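Local coordinates for uncharacterized protein orp (Desulfovibrio gigas, PDB 2WFB) that is of uncharacterized function but, in its holo form, carries a mixed molybdenum-copper sulphide cluster and belongs to the dinitrogenase iron-molybdenum cofactor family, at residues V70-Y75 and Q93-L98. Sequence-based numbering, arbitrary orientation.
Sequences VLLTGY and QDLEGL
Gly74 O accepts two hydrogen bonds. Asp94 N donates to Gly74 O at 3.0 Å; this bond is nearly straight, 172° at the hydrogen, and lies in the carbonyl plane on a lone pair. The other comes from Asn119 ND2 in the C-terminal tail. One residue earlier, Thr73 O takes the N-H of Leu95 at 3.0 Å, with the donor tilted out of the carbonyl plane. Gln93 CA also makes a CA-H...O contact with Thr73 O, at 3.6 Å. The two backbone bonds thus pair the residues in reverse order, 73 with 95 and 74 with 94.

Leu95 CB rests against Thr73 O. Leu95 CD1 reaches on to Leu72, 3.6 Å from Leu72 CG, and the two side chains meet at a slant. Phe107 of helix 100-108 also packs on Leu72. The Thr73 hydroxyl is bonded to Thr10 OG1 on strand 6-11.

Glu96 folds back over Gly74. Its CG is flanked by both N and C of its own backbone (chi1 68°), and a bend at chi2 brings Glu96 OE1 to 3.3 Å from Gly74 CA. The carboxylate and the Tyr75 ring are 31° apart in plane. A water lies in the ring plane, hydrogen-bonds Tyr75 OH and donates to Glu96 OE2.

The loops beyond parallel strands 68-72 and 90-92 cross here at close to a right angle. Two backbone bonds tie the crossing, with leucine packing on the inner side and a water bridging Tyr75 OH and Glu96 OE2 on the more exposed side.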
loop_
_atom_site.group_PDB
_atom_site.type_symbol
_atom_site.label_atom_id
_atom_site.label_comp_id
_atom_site.label_asym_id
_atom_site.label_seq_id
_atom_site.Cartn_x
_atom_site.Cartn_y
_atom_site.Cartn_z
ATOM N N VAL A 70 -0.890 -7.457 -0.849
ATOM C CA VAL A 70 -0.359 -6.629 -1.936
ATOM C C VAL A 70 -0.401 -5.193 -1.437
ATOM O O VAL A 70 -1.355 -4.800 -0.764
ATOM C CB VAL A 70 -1.253 -6.706 -3.189
ATOM C CG1 VAL A 70 -0.718 -5.780 -4.341
ATOM C CG2 VAL A 70 -1.367 -8.142 -3.691
ATOM N N LEU A 71 0.632 -4.425 -1.760
ATOM C CA LEU A 71 0.624 -2.993 -1.496
ATOM C C LEU A 71 0.898 -2.249 -2.804
ATOM O O LEU A 71 1.905 -2.502 -3.477
ATOM C CB LEU A 71 1.691 -2.628 -0.465
ATOM C CG LEU A 71 1.891 -1.106 -0.399
ATOM C CD1 LEU A 71 0.838 -0.470 0.503
ATOM C CD2 LEU A 71 3.298 -0.741 -0.045
ATOM N N LEU A 72 0.011 -1.335 -3.140
ATOM C CA LEU A 72 0.171 -0.502 -4.317
ATOM C C LEU A 72 0.477 0.942 -3.893
ATOM O O LEU A 72 -0.228 1.503 -3.060
ATOM C CB LEU A 72 -1.100 -0.541 -5.129
ATOM C CG LEU A 72 -1.375 -1.663 -6.179
ATOM C CD1 LEU A 72 -0.400 -2.838 -6.293
ATOM C CD2 LEU A 72 -2.848 -2.061 -6.202
ATOM N N THR A 73 1.514 1.541 -4.482
ATOM C CA THR A 73 2.022 2.841 -4.039
ATOM C C THR A 73 2.834 3.556 -5.135
ATOM O O THR A 73 2.888 3.096 -6.289
ATOM C CB THR A 73 2.867 2.722 -2.687
ATOM O OG1 THR A 73 3.137 4.046 -2.176
ATOM C CG2 THR A 73 4.212 1.949 -2.864
ATOM N N GLY A 74 3.432 4.698 -4.767
ATOM C CA GLY A 74 4.380 5.379 -5.628
ATOM C C GLY A 74 5.798 4.927 -5.328
ATOM O O GLY A 74 6.382 4.159 -6.093
ATOM N N TYR A 75 6.335 5.394 -4.200
ATOM C CA TYR A 75 7.736 5.181 -3.820
ATOM C C TYR A 75 7.824 4.489 -2.466
ATOM O O TYR A 75 7.029 4.775 -1.555
ATOM C CB TYR A 75 8.479 6.543 -3.728
ATOM C CG TYR A 75 8.464 7.305 -5.024
ATOM C CD1 TYR A 75 9.428 7.054 -6.000
ATOM C CD2 TYR A 75 7.470 8.229 -5.300
ATOM C CE1 TYR A 75 9.423 7.718 -7.205
ATOM C CE2 TYR A 75 7.445 8.914 -6.521
ATOM C CZ TYR A 75 8.437 8.649 -7.462
ATOM O OH TYR A 75 8.458 9.299 -8.682
ATOM N N GLN A 93 4.762 -0.554 -7.678
ATOM C CA GLN A 93 5.310 0.808 -7.558
ATOM C C GLN A 93 4.844 1.691 -8.703
ATOM O O GLN A 93 4.202 1.190 -9.630
ATOM C CB GLN A 93 6.843 0.768 -7.501
ATOM C CG GLN A 93 7.350 0.391 -6.127
ATOM C CD GLN A 93 8.791 -0.062 -6.119
ATOM O OE1 GLN A 93 9.436 -0.147 -7.156
ATOM N NE2 GLN A 93 9.294 -0.375 -4.947
ATOM N N ASP A 94 5.138 2.995 -8.610
ATOM C CA ASP A 94 4.981 3.966 -9.720
ATOM C C ASP A 94 3.533 4.203 -10.098
ATOM O O ASP A 94 3.223 4.462 -11.270
ATOM C CB ASP A 94 5.788 3.545 -10.968
ATOM C CG ASP A 94 7.276 3.282 -10.663
ATOM O OD1 ASP A 94 7.947 4.158 -10.067
ATOM O OD2 ASP A 94 7.777 2.183 -11.028
ATOM N N LEU A 95 2.639 4.103 -9.110
ATOM C CA LEU A 95 1.203 4.250 -9.354
ATOM C C LEU A 95 0.617 5.639 -9.036
ATOM O O LEU A 95 -0.603 5.821 -9.048
ATOM C CB LEU A 95 0.415 3.136 -8.651
ATOM C CG LEU A 95 0.765 1.752 -9.209
ATOM C CD1 LEU A 95 0.458 0.665 -8.218
ATOM C CD2 LEU A 95 0.068 1.483 -10.540
ATOM N N GLU A 96 1.483 6.618 -8.774
ATOM C CA GLU A 96 1.027 7.978 -8.521
ATOM C C GLU A 96 0.370 8.548 -9.785
ATOM O O GLU A 96 0.759 8.225 -10.925
ATOM C CB GLU A 96 2.166 8.859 -7.980
ATOM C CG GLU A 96 3.297 9.170 -8.973
ATOM C CD GLU A 96 4.424 8.116 -9.072
ATOM O OE1 GLU A 96 4.368 7.012 -8.489
ATOM O OE2 GLU A 96 5.420 8.415 -9.751
ATOM N N GLY A 97 -0.682 9.336 -9.563
ATOM C CA GLY A 97 -1.423 9.963 -10.647
ATOM C C GLY A 97 -2.695 9.196 -10.955
ATOM O O GLY A 97 -3.559 9.692 -11.692
ATOM N N LEU A 98 -2.802 7.980 -10.408
ATOM C CA LEU A 98 -4.006 7.134 -10.553
ATOM C C LEU A 98 -4.896 7.306 -9.341
ATOM O O LEU A 98 -4.397 7.648 -8.240
ATOM C CB LEU A 98 -3.600 5.660 -10.693
ATOM C CG LEU A 98 -2.852 5.217 -11.943
ATOM C CD1 LEU A 98 -2.544 3.713 -11.899
ATOM C CD2 LEU A 98 -3.677 5.522 -13.187
HETATM O O HOH W 1 6.386 11.286 -9.486
#